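Local structure of peptidylprolyl isomerase PrsA (Bacillus anthracis, 6VJ4) at residues I38-V44 with K84-M89; V97-V102 with I211-E216; M164-F168 with Q185-H191; L175-S181 with I192-K198. The protein catalyses cis-trans isomerisation of peptidyl-prolyl bonds and helps secreted proteins, including the protective antigen, to fold after translocation. One frame throughout, in Å; residues are numbered along the deposited sequence.

Contact 1: residues I38-V44 with K84-M89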
# COMPACT_ATOMS: atom_id res chain seq x y z
N ILE A 38 -3.30 6.19 8.74
CA ILE A 38 -4.16 6.74 9.84
C ILE A 38 -3.46 7.91 10.54
O ILE A 38 -4.11 8.97 10.69
CB ILE A 38 -4.53 5.62 10.84
CG1 ILE A 38 -5.28 4.49 10.14
CG2 ILE A 38 -5.30 6.18 12.03
CD1 ILE A 38 -6.51 4.95 9.37
N THR A 39 -2.20 7.73 10.93
CA THR A 39 -1.46 8.78 11.69
C THR A 39 -1.25 10.03 10.83
O THR A 39 -1.11 11.12 11.42
CB THR A 39 -0.12 8.24 12.22
OG1 THR A 39 0.62 7.73 11.12
CG2 THR A 39 -0.31 7.16 13.26
N LYS A 40 -1.20 9.89 9.50
CA LYS A 40 -1.00 11.08 8.63
C LYS A 40 -2.33 11.84 8.47
O LYS A 40 -2.30 13.09 8.52
CB LYS A 40 -0.47 10.69 7.24
CG LYS A 40 -0.17 11.87 6.32
CD LYS A 40 0.20 11.48 4.91
CE LYS A 40 0.54 12.66 4.03
NZ LYS A 40 1.76 13.36 4.49
N LYS A 41 -3.44 11.11 8.28
CA LYS A 41 -4.76 11.76 8.06
C LYS A 41 -5.34 12.30 9.37
O LYS A 41 -5.90 13.41 9.36
CB LYS A 41 -5.75 10.79 7.41
CG LYS A 41 -7.11 11.41 7.12
CD LYS A 41 -8.06 10.53 6.34
CE LYS A 41 -9.39 11.22 6.10
NZ LYS A 41 -10.35 10.34 5.40
N TYR A 42 -5.25 11.51 10.45
CA TYR A 42 -5.82 11.91 11.76
C TYR A 42 -4.67 12.30 12.69
O TYR A 42 -4.23 11.48 13.52
CB TYR A 42 -6.70 10.77 12.29
CG TYR A 42 -7.80 10.40 11.34
CD1 TYR A 42 -8.97 11.14 11.28
CD2 TYR A 42 -7.66 9.34 10.46
CE1 TYR A 42 -9.98 10.83 10.40
CE2 TYR A 42 -8.67 9.00 9.57
CZ TYR A 42 -9.84 9.75 9.54
OH TYR A 42 -10.85 9.44 8.68
N LYS A 43 -4.25 13.56 12.57
CA LYS A 43 -3.06 14.09 13.29
C LYS A 43 -3.33 14.27 14.78
O LYS A 43 -4.40 14.81 15.15
CB LYS A 43 -2.61 15.41 12.66
CG LYS A 43 -1.94 15.27 11.30
CD LYS A 43 -1.53 16.58 10.67
CE LYS A 43 -0.60 16.39 9.49
NZ LYS A 43 -1.15 15.45 8.49
N VAL A 44 -2.36 13.84 15.59
CA VAL A 44 -2.34 14.00 17.07
C VAL A 44 -0.98 14.62 17.41
O VAL A 44 0.02 14.23 16.76
CB VAL A 44 -2.58 12.65 17.77
CG1 VAL A 44 -2.44 12.77 19.28
CG2 VAL A 44 -3.93 12.06 17.39
N LYS A 84 0.72 6.51 19.46
CA LYS A 84 0.40 7.49 18.39
C LYS A 84 -0.71 6.90 17.51
O LYS A 84 -1.67 7.63 17.20
CB LYS A 84 1.68 7.82 17.61
CG LYS A 84 1.53 8.81 16.46
CD LYS A 84 2.85 9.13 15.78
CE LYS A 84 2.72 9.93 14.51
NZ LYS A 84 2.08 11.25 14.74
N PHE A 85 -0.61 5.61 17.18
CA PHE A 85 -1.64 4.94 16.33
C PHE A 85 -2.98 4.89 17.07
O PHE A 85 -4.02 5.27 16.45
CB PHE A 85 -1.18 3.54 15.93
CG PHE A 85 -2.22 2.76 15.16
CD1 PHE A 85 -2.47 3.05 13.82
CD2 PHE A 85 -2.96 1.76 15.76
CE1 PHE A 85 -3.43 2.35 13.11
CE2 PHE A 85 -3.92 1.05 15.05
CZ PHE A 85 -4.15 1.34 13.73
N LYS A 86 -2.98 4.45 18.33
CA LYS A 86 -4.24 4.34 19.11
C LYS A 86 -4.96 5.69 19.15
O LYS A 86 -6.18 5.73 18.88
CB LYS A 86 -3.97 3.87 20.55
CG LYS A 86 -5.22 3.60 21.36
CD LYS A 86 -5.00 3.53 22.86
CE LYS A 86 -4.61 4.86 23.46
NZ LYS A 86 -4.59 4.81 24.94
N LEU A 87 -4.23 6.76 19.50
CA LEU A 87 -4.84 8.12 19.60
C LEU A 87 -5.35 8.57 18.23
O LEU A 87 -6.44 9.17 18.18
CB LEU A 87 -3.81 9.10 20.16
CG LEU A 87 -3.41 8.88 21.62
CD1 LEU A 87 -2.33 9.87 22.04
CD2 LEU A 87 -4.62 8.99 22.55
N SER A 88 -4.59 8.31 17.17
CA SER A 88 -5.05 8.71 15.81
C SER A 88 -6.30 7.92 15.41
O SER A 88 -7.21 8.47 14.80
CB SER A 88 -3.95 8.57 14.80
OG SER A 88 -2.92 9.51 15.08
N MSE A 89 -6.33 6.64 15.80
CA MSE A 89 -7.47 5.78 15.50
C MSE A 89 -8.69 6.27 16.29
O MSE A 89 -9.80 6.29 15.75
CB MSE A 89 -7.14 4.33 15.85
CG MSE A 89 -8.07 3.32 15.23
SE MSE A 89 -8.11 3.51 13.28
CE MSE A 89 -7.31 1.96 12.39
O HOH W 1 2.51 12.88 16.91

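Contact 2: residues V97-V102 with I211-E216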
# COMPACT_ATOMS: atom_id res chain seq x y z
N VAL A 97 -18.35 9.52 13.18
CA VAL A 97 -19.78 9.72 13.58
C VAL A 97 -20.28 11.03 12.96
O VAL A 97 -19.83 12.11 13.39
CB VAL A 97 -19.96 9.69 15.11
CG1 VAL A 97 -21.42 9.88 15.51
CG2 VAL A 97 -19.42 8.40 15.72
N THR A 98 -21.17 10.91 11.98
CA THR A 98 -21.72 12.08 11.25
C THR A 98 -23.05 12.50 11.88
O THR A 98 -23.64 11.69 12.61
CB THR A 98 -21.94 11.74 9.77
OG1 THR A 98 -22.97 10.76 9.71
CG2 THR A 98 -20.69 11.23 9.08
N GLU A 99 -23.49 13.72 11.60
CA GLU A 99 -24.79 14.21 12.12
C GLU A 99 -25.87 13.25 11.62
O GLU A 99 -26.82 13.01 12.38
CB GLU A 99 -25.05 15.64 11.65
CG GLU A 99 -26.32 16.26 12.22
CD GLU A 99 -26.33 16.49 13.73
OE1 GLU A 99 -25.24 16.44 14.35
OE2 GLU A 99 -27.43 16.73 14.28
N LYS A 100 -25.74 12.73 10.39
CA LYS A 100 -26.72 11.75 9.86
C LYS A 100 -26.72 10.49 10.73
O LYS A 100 -27.82 9.97 11.04
CB LYS A 100 -26.42 11.38 8.41
CG LYS A 100 -27.23 10.19 7.89
CD LYS A 100 -27.23 10.04 6.39
CE LYS A 100 -27.99 8.80 5.94
NZ LYS A 100 -29.38 8.78 6.45
N ASP A 101 -25.54 10.01 11.13
CA ASP A 101 -25.45 8.83 12.02
C ASP A 101 -26.21 9.13 13.32
O ASP A 101 -26.94 8.25 13.80
CB ASP A 101 -24.01 8.45 12.36
CG ASP A 101 -23.20 7.87 11.21
OD1 ASP A 101 -23.80 7.23 10.34
OD2 ASP A 101 -21.95 8.05 11.21
N VAL A 102 -26.02 10.33 13.88
CA VAL A 102 -26.73 10.66 15.15
C VAL A 102 -28.24 10.65 14.88
O VAL A 102 -28.96 9.97 15.64
CB VAL A 102 -26.22 11.98 15.73
CG1 VAL A 102 -27.00 12.41 16.97
CG2 VAL A 102 -24.73 11.87 16.04
N ILE A 211 -26.50 10.59 22.20
CA ILE A 211 -26.48 9.59 21.09
C ILE A 211 -25.09 9.57 20.46
O ILE A 211 -24.56 8.46 20.20
CB ILE A 211 -27.58 9.94 20.06
CG1 ILE A 211 -28.97 9.82 20.68
CG2 ILE A 211 -27.41 9.07 18.82
CD1 ILE A 211 -30.11 10.32 19.79
N ARG A 212 -24.51 10.75 20.23
CA ARG A 212 -23.17 10.84 19.59
C ARG A 212 -22.15 10.15 20.51
O ARG A 212 -21.35 9.36 20.00
CB ARG A 212 -22.78 12.30 19.33
CG ARG A 212 -21.39 12.47 18.75
CD ARG A 212 -21.05 13.92 18.42
NE ARG A 212 -21.85 14.42 17.31
CZ ARG A 212 -21.54 14.27 16.02
NH1 ARG A 212 -20.44 13.63 15.67
NH2 ARG A 212 -22.35 14.75 15.09
N LYS A 213 -22.20 10.45 21.81
CA LYS A 213 -21.26 9.85 22.79
C LYS A 213 -21.38 8.32 22.75
O LYS A 213 -20.33 7.65 22.74
CB LYS A 213 -21.55 10.39 24.19
CG LYS A 213 -20.69 9.79 25.31
CD LYS A 213 -20.98 10.37 26.67
CE LYS A 213 -20.62 11.84 26.78
NZ LYS A 213 -20.74 12.33 28.17
N ASN A 214 -22.61 7.80 22.73
CA ASN A 214 -22.88 6.34 22.69
C ASN A 214 -22.31 5.74 21.40
O ASN A 214 -21.69 4.67 21.49
CB ASN A 214 -24.38 6.00 22.76
CG ASN A 214 -24.95 6.05 24.16
OD1 ASN A 214 -24.21 6.08 25.14
ND2 ASN A 214 -26.27 6.00 24.26
N LEU A 215 -22.51 6.39 20.26
CA LEU A 215 -21.98 5.83 18.99
C LEU A 215 -20.45 5.87 19.01
O LEU A 215 -19.84 4.91 18.51
CB LEU A 215 -22.53 6.60 17.79
CG LEU A 215 -23.99 6.33 17.42
CD1 LEU A 215 -24.44 7.28 16.33
CD2 LEU A 215 -24.17 4.89 16.98
N GLU A 216 -19.88 6.95 19.55
CA GLU A 216 -18.40 7.08 19.64
C GLU A 216 -17.86 5.89 20.45
O GLU A 216 -16.99 5.17 19.94
CB GLU A 216 -17.99 8.40 20.30
CG GLU A 216 -18.18 9.63 19.43
CD GLU A 216 -17.98 10.97 20.14
OE1 GLU A 216 -17.82 10.96 21.37
OE2 GLU A 216 -18.01 12.02 19.46
O HOH W 2 -20.43 15.28 12.76

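Contact 3: residues M164-F168 with Q185-H191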
# COMPACT_ATOMS: atom_id res chain seq x y z
N MSE A 164 -28.56 -3.75 19.01
CA MSE A 164 -28.74 -5.03 18.36
C MSE A 164 -28.26 -4.91 16.91
O MSE A 164 -27.85 -3.84 16.48
CB MSE A 164 -30.21 -5.45 18.40
CG MSE A 164 -30.82 -5.52 19.77
SE MSE A 164 -30.03 -6.96 20.83
CE MSE A 164 -30.78 -8.68 20.23
N THR A 165 -28.30 -6.03 16.18
CA THR A 165 -27.92 -6.02 14.78
C THR A 165 -28.94 -5.19 14.01
O THR A 165 -30.10 -5.13 14.40
CB THR A 165 -27.83 -7.44 14.19
OG1 THR A 165 -29.14 -8.00 14.17
CG2 THR A 165 -26.88 -8.33 14.96
N PRO A 166 -28.53 -4.50 12.92
CA PRO A 166 -29.45 -3.68 12.14
C PRO A 166 -30.67 -4.48 11.67
O PRO A 166 -31.76 -3.94 11.70
CB PRO A 166 -28.63 -3.21 10.92
CG PRO A 166 -27.18 -3.37 11.34
CD PRO A 166 -27.14 -4.42 12.43
N GLU A 167 -30.46 -5.73 11.23
CA GLU A 167 -31.59 -6.58 10.79
C GLU A 167 -32.60 -6.74 11.93
O GLU A 167 -33.82 -6.62 11.69
CB GLU A 167 -31.11 -7.96 10.35
CG GLU A 167 -30.22 -7.94 9.12
CD GLU A 167 -28.75 -7.59 9.31
OE1 GLU A 167 -28.30 -7.37 10.47
OE2 GLU A 167 -28.04 -7.53 8.30
N PHE A 168 -32.10 -7.02 13.12
CA PHE A 168 -33.00 -7.24 14.27
C PHE A 168 -33.71 -5.91 14.61
O PHE A 168 -34.91 -5.87 14.79
CB PHE A 168 -32.21 -7.67 15.49
CG PHE A 168 -33.06 -7.97 16.70
CD1 PHE A 168 -33.50 -6.95 17.53
CD2 PHE A 168 -33.38 -9.28 17.03
CE1 PHE A 168 -34.27 -7.23 18.64
CE2 PHE A 168 -34.14 -9.55 18.15
CZ PHE A 168 -34.61 -8.53 18.94
N GLN A 185 -34.22 -12.77 9.55
CA GLN A 185 -32.86 -13.31 9.37
C GLN A 185 -31.84 -12.29 9.84
O GLN A 185 -32.03 -11.08 9.57
CB GLN A 185 -32.59 -13.69 7.92
CG GLN A 185 -31.31 -14.48 7.76
CD GLN A 185 -31.02 -14.80 6.32
OE1 GLN A 185 -31.27 -13.99 5.43
NE2 GLN A 185 -30.47 -15.98 6.09
N SER A 186 -30.87 -12.76 10.60
CA SER A 186 -29.72 -11.92 11.02
C SER A 186 -28.48 -12.79 10.93
O SER A 186 -28.57 -13.99 10.67
CB SER A 186 -29.90 -11.35 12.40
OG SER A 186 -29.46 -12.28 13.37
N PRO A 187 -27.26 -12.22 11.09
CA PRO A 187 -26.05 -13.03 11.05
C PRO A 187 -26.05 -14.11 12.14
O PRO A 187 -25.32 -15.06 12.01
CB PRO A 187 -24.92 -12.00 11.27
CG PRO A 187 -25.53 -10.68 10.85
CD PRO A 187 -26.99 -10.78 11.24
N ASN A 188 -26.90 -13.95 13.16
CA ASN A 188 -26.99 -14.89 14.32
C ASN A 188 -27.96 -16.05 14.01
O ASN A 188 -27.89 -17.08 14.70
CB ASN A 188 -27.42 -14.11 15.57
CG ASN A 188 -26.53 -12.92 15.86
OD1 ASN A 188 -27.01 -11.84 16.18
ND2 ASN A 188 -25.23 -13.11 15.69
N GLY A 189 -28.82 -15.90 13.00
CA GLY A 189 -29.78 -16.97 12.66
C GLY A 189 -31.14 -16.37 12.36
O GLY A 189 -31.18 -15.32 11.71
N TYR A 190 -32.23 -16.99 12.83
CA TYR A 190 -33.58 -16.43 12.59
C TYR A 190 -34.20 -16.09 13.93
O TYR A 190 -34.20 -16.95 14.85
CB TYR A 190 -34.49 -17.42 11.85
CG TYR A 190 -34.06 -17.65 10.43
CD1 TYR A 190 -34.50 -16.82 9.42
CD2 TYR A 190 -33.18 -18.68 10.12
CE1 TYR A 190 -34.08 -17.02 8.11
CE2 TYR A 190 -32.76 -18.88 8.82
CZ TYR A 190 -33.20 -18.04 7.82
OH TYR A 190 -32.78 -18.25 6.53
N HIS A 191 -34.80 -14.89 14.00
CA HIS A 191 -35.40 -14.42 15.26
C HIS A 191 -36.91 -14.32 15.13
O HIS A 191 -37.39 -13.93 14.05
CB HIS A 191 -34.94 -12.99 15.63
CG HIS A 191 -33.48 -12.78 15.70
ND1 HIS A 191 -32.79 -12.74 16.90
CD2 HIS A 191 -32.56 -12.59 14.73
CE1 HIS A 191 -31.52 -12.54 16.67
NE2 HIS A 191 -31.34 -12.45 15.34
O HOH W 3 -29.20 -10.39 15.40

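Contact 4: residues L175-S181 with I192-K198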
# COMPACT_ATOMS: atom_id res chain seq x y z
N LEU A 175 -42.62 -3.25 14.75
CA LEU A 175 -43.71 -3.91 15.52
C LEU A 175 -44.50 -2.91 16.37
O LEU A 175 -43.98 -1.83 16.72
CB LEU A 175 -43.10 -4.97 16.45
CG LEU A 175 -42.41 -6.12 15.76
CD1 LEU A 175 -41.66 -6.96 16.78
CD2 LEU A 175 -43.40 -6.94 14.96
N LYS A 176 -45.73 -3.32 16.69
CA LYS A 176 -46.61 -2.65 17.67
C LYS A 176 -46.43 -3.40 19.00
O LYS A 176 -46.02 -4.57 18.95
CB LYS A 176 -48.05 -2.64 17.15
CG LYS A 176 -48.21 -1.81 15.88
CD LYS A 176 -49.61 -1.75 15.35
CE LYS A 176 -49.73 -0.86 14.12
NZ LYS A 176 -49.30 0.53 14.40
N ILE A 177 -46.62 -2.72 20.13
CA ILE A 177 -46.52 -3.41 21.45
C ILE A 177 -47.37 -4.68 21.41
O ILE A 177 -48.55 -4.60 20.99
CB ILE A 177 -46.93 -2.52 22.64
CG1 ILE A 177 -45.98 -1.33 22.81
CG2 ILE A 177 -47.02 -3.34 23.92
CD1 ILE A 177 -44.60 -1.71 23.23
N GLY A 178 -46.78 -5.80 21.82
CA GLY A 178 -47.44 -7.11 21.90
C GLY A 178 -47.39 -7.89 20.61
O GLY A 178 -47.77 -9.09 20.63
N GLN A 179 -46.94 -7.26 19.52
CA GLN A 179 -46.95 -7.95 18.21
C GLN A 179 -45.72 -8.85 18.08
O GLN A 179 -44.65 -8.49 18.63
CB GLN A 179 -46.99 -6.91 17.08
CG GLN A 179 -47.05 -7.52 15.70
CD GLN A 179 -47.08 -6.47 14.60
OE1 GLN A 179 -46.99 -5.26 14.84
NE2 GLN A 179 -47.22 -6.95 13.37
N ILE A 180 -45.92 -9.99 17.43
CA ILE A 180 -44.83 -10.97 17.19
C ILE A 180 -44.45 -10.93 15.71
O ILE A 180 -45.36 -10.95 14.84
CB ILE A 180 -45.28 -12.35 17.67
CG1 ILE A 180 -45.65 -12.32 19.16
CG2 ILE A 180 -44.20 -13.40 17.39
CD1 ILE A 180 -46.33 -13.58 19.66
N SER A 181 -43.16 -10.90 15.44
CA SER A 181 -42.67 -10.84 14.05
C SER A 181 -42.73 -12.21 13.37
O SER A 181 -42.78 -13.23 14.07
CB SER A 181 -41.25 -10.39 14.00
OG SER A 181 -40.37 -11.42 14.45
N ILE A 192 -37.59 -14.73 16.18
CA ILE A 192 -39.01 -14.38 16.33
C ILE A 192 -38.98 -13.31 17.42
O ILE A 192 -38.47 -13.58 18.53
CB ILE A 192 -39.90 -15.57 16.68
CG1 ILE A 192 -39.88 -16.61 15.55
CG2 ILE A 192 -41.30 -15.09 16.96
CD1 ILE A 192 -40.41 -16.10 14.23
N ILE A 193 -39.49 -12.11 17.10
CA ILE A 193 -39.36 -10.95 18.01
C ILE A 193 -40.74 -10.51 18.50
O ILE A 193 -41.72 -10.52 17.69
CB ILE A 193 -38.68 -9.78 17.27
CG1 ILE A 193 -37.37 -10.19 16.59
CG2 ILE A 193 -38.49 -8.58 18.21
CD1 ILE A 193 -36.78 -9.11 15.67
N LYS A 194 -40.82 -10.18 19.78
CA LYS A 194 -42.05 -9.62 20.36
C LYS A 194 -41.70 -8.27 20.98
O LYS A 194 -40.83 -8.22 21.84
CB LYS A 194 -42.65 -10.56 21.41
CG LYS A 194 -43.93 -10.05 22.02
CD LYS A 194 -44.62 -10.98 22.97
CE LYS A 194 -43.76 -11.38 24.15
NZ LYS A 194 -44.56 -12.08 25.19
N LEU A 195 -42.36 -7.19 20.54
CA LEU A 195 -42.09 -5.89 21.17
C LEU A 195 -42.88 -5.79 22.47
O LEU A 195 -44.08 -6.03 22.43
CB LEU A 195 -42.48 -4.77 20.21
CG LEU A 195 -42.20 -3.37 20.75
CD1 LEU A 195 -40.72 -3.08 20.84
CD2 LEU A 195 -42.90 -2.35 19.87
N THR A 196 -42.25 -5.39 23.57
CA THR A 196 -42.99 -5.40 24.85
C THR A 196 -42.97 -4.05 25.55
O THR A 196 -43.70 -3.91 26.54
CB THR A 196 -42.42 -6.47 25.79
OG1 THR A 196 -41.03 -6.24 25.96
CG2 THR A 196 -42.59 -7.87 25.23
N GLY A 197 -42.19 -3.11 25.04
CA GLY A 197 -42.12 -1.79 25.68
C GLY A 197 -41.52 -0.74 24.76
O GLY A 197 -40.71 -1.07 23.90
N LYS A 198 -41.92 0.51 24.97
CA LYS A 198 -41.34 1.62 24.19
C LYS A 198 -41.37 2.84 25.10
O LYS A 198 -42.46 3.19 25.62
CB LYS A 198 -42.13 1.84 22.89
CG LYS A 198 -41.58 2.97 22.03
CD LYS A 198 -42.32 3.16 20.73
CE LYS A 198 -41.94 2.13 19.70
NZ LYS A 198 -42.77 2.25 18.47
O HOH W 4 -42.06 -0.04 17.19

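Contact 1: residues I38-V44 with K84-M89
I38 meets three side chains of helix 76-95, and its branches divide the work. At the branch point, CB lies 4.1 Å from CE1 of F85. CG1 meets the same ring atom obliquely and reaches the selenomethionine M89, whose CE is 3.9 Å from it; this methyl is brought there by the bends in the M89 chain. A chi1 of -60° sets CG1 beside the backbone N and CG2 anti to it, and CG2 rests 3.9 Å from S88 CB. L230 and E233 of helix 223-236 cover I38 as well, and M89 also touches L230.

The next residue, T39, places its methyl over the backbone at F85 CA and its CB beside the aliphatic end of K84, while its hydroxyl is taken by Q35 O. The polar centre is S88 OG, which lies close to two carbonyl oxygens, 2.8 Å from Y42 O and 3.1 Å from K84 O. V44 CG2 closes over the same hydroxyl oxygen at 3.6 Å, and CG1 packs crosswise on L87 CD1. Beyond V44, a water accepts from K84 NZ (2.7 Å) and donates to V44 O (2.8 Å). Y42 is the first residue to leave helical angles, so the contact is a helix end and its exit turn packed against a second helix, within a helical bundle in which helix 223-236 covers the I38 and M89 side.

Contact 2: residues V97-V102 with I211-E216
V97-V102 and I211-E216 pass each other in opposing senses, with CA atoms 5.7 Å apart at V102 and R212 and 6.8 Å apart at V97 and E216. R212 carries the polar side. Its chain runs extended from the backbone and then turns at chi3 (-68°), which swings the guanidinium back across the start of helix 99-104. NH1 donates to V97 O at 2.8 Å, a bent bond (140° at the hydrogen) that meets the oxygen from above the carbonyl plane. NH2 forms a salt bridge with E99 OE1 at the edge of the group, its hydrogen bond weak at 3.4 Å, the carboxylate and guanidinium planes being only 24° apart; the other oxygen, OE2, is taken by Y204 OH. A water that accepts from R212 NH2 also donates to V97 O.

The helix start itself is a capping box: D101 N donates to T98 OG1 (3.0 Å) and T98 N to D101 OD2 (3.1 Å). Helix 99-104 leads into strand 110-117 and helix 204-220 follows strand 189-198, so the pair brings together the chain entering one strand and the chain leaving the other, neighbours in the sheet of the PPIC-type domain. On the apolar side, V102 CG2 lies 3.7 Å above the guanidinium plane of R212, offset toward its rim. V102 CG1 touches I211 CG2, and V97 CG1 meets L215 CD1, a methyl that also lies 3.7 Å from D101 O.

Contact 3: residues M164-F168 with Q185-H191
F168 points a ring edge at the face of H191, a T-shaped pair within the parvulin fold of the PPIC-type domain. The planes stand at 81°, the centroids are 5.0 Å apart, and F168 CD2 lies 3.5 Å from H191 ND1. F168 reaches this position with CG opposite its own backbone N (chi1 -178°), which carries the ring off the first turn of helix 166-174 toward strand 189-198. Both rings also meet H114: its ND1 is hydrogen-bonded to H191 ND1, and it meets F168 edge-to-face. Such a histidine pair, one on each of two central strands, is a hallmark of the parvulin active site, so this region probably borders the prolyl pocket.

The next shell fixes the imidazole from its other end. S186 OG lies in the plane of the H191 ring and bonds NE2 at 2.7 Å, with either atom able to donate. The same oxygen accepts from N188 N (3.1 Å), which makes an ST turn inside the type I turn S186-G189 and thereby ties the ring to the hairpin. Toward the helix, E167 packs CB against Q185 O and its carboxylate against P187 CD.

T165 is the N-cap of that helix, its OG1 accepting from F168 N at 3.3 Å. A water bridges the cap to the hairpin, 2.7 Å from T165 OG1, and donates to N188 OD1, also at 2.7 Å. On F168 itself, the selenomethionine methyl M164 CE lies 3.9 Å above the ring, over its centre.

Contact 4: residues L175-S181 with I192-K198
I193 O is approached by two groups of 175-181: S181 N donates to it at 2.7 Å, nearly in line with the carbonyl bond, and I180 CA adds a CH...O contact at 3.2 Å. S181 also answers with its side chain, because OG, placed between its backbone N and carbonyl carbon (chi1 74°), accepts from I193 N at 2.9 Å where a paired strand would offer a main-chain carbonyl. Farther along, L195 N donates to Q179 O (3.3 Å) and G178 N to L195 O (2.8 Å). The two runs are antiparallel, I180 and K194 forming the single beta bridge.

The type II turn K176-Q179, with G178 at positive phi (87°), presents G178 N and Q179 O to L195 and is braced by K176 N donating to Q179 OE1. Apolar contacts fill both sides. L175 packs CB against L195 CB and CD1 against I193 CG2, while I177 pushes CD1 to 3.3 Å from G197 N, beside the classic bulge that T196 and G197 form opposite K111. At the other end, I180 CG2 and I192 CG2 are squeezed to 3.4 Å, tighter than a usual van der Waals contact. A water joins K198 NZ to L175 O, donating to the latter at 2.7 Å.

Strand 189-198 already pairs with strand 110-117 along its other edge, so the loop lies against the edge turned away from that strand. Main-chain groups supply most of the polar grip, apart from one serine hydroxyl; the buried S181 O has no partner in the model, consistent with S181 OG, rather than O, receiving I193 N.

Overall arrangement
Contacts 3 and 4 share strand 189-198 and interleave along the chain; their centres are 15 Å apart, and F168 CE2 touches I193 CG1 at 3.6 Å. The strand thus carries the loop 175-181 on one stretch and, on the next, H191, whose pairing with H114 marks the probable isomerase site. Contact 2 encloses both in sequence: its centre lies about 22 Å from that of contact 3, with nearest atoms about 9 Å apart. Contact 1 is more remote, about 33 Å between centres from contact 3 and 43 Å from contact 4, across the chain's centre. Its nearest neighbour is contact 2, about 8 Å between nearest atoms, helices 76-95 and 99-104 being consecutive.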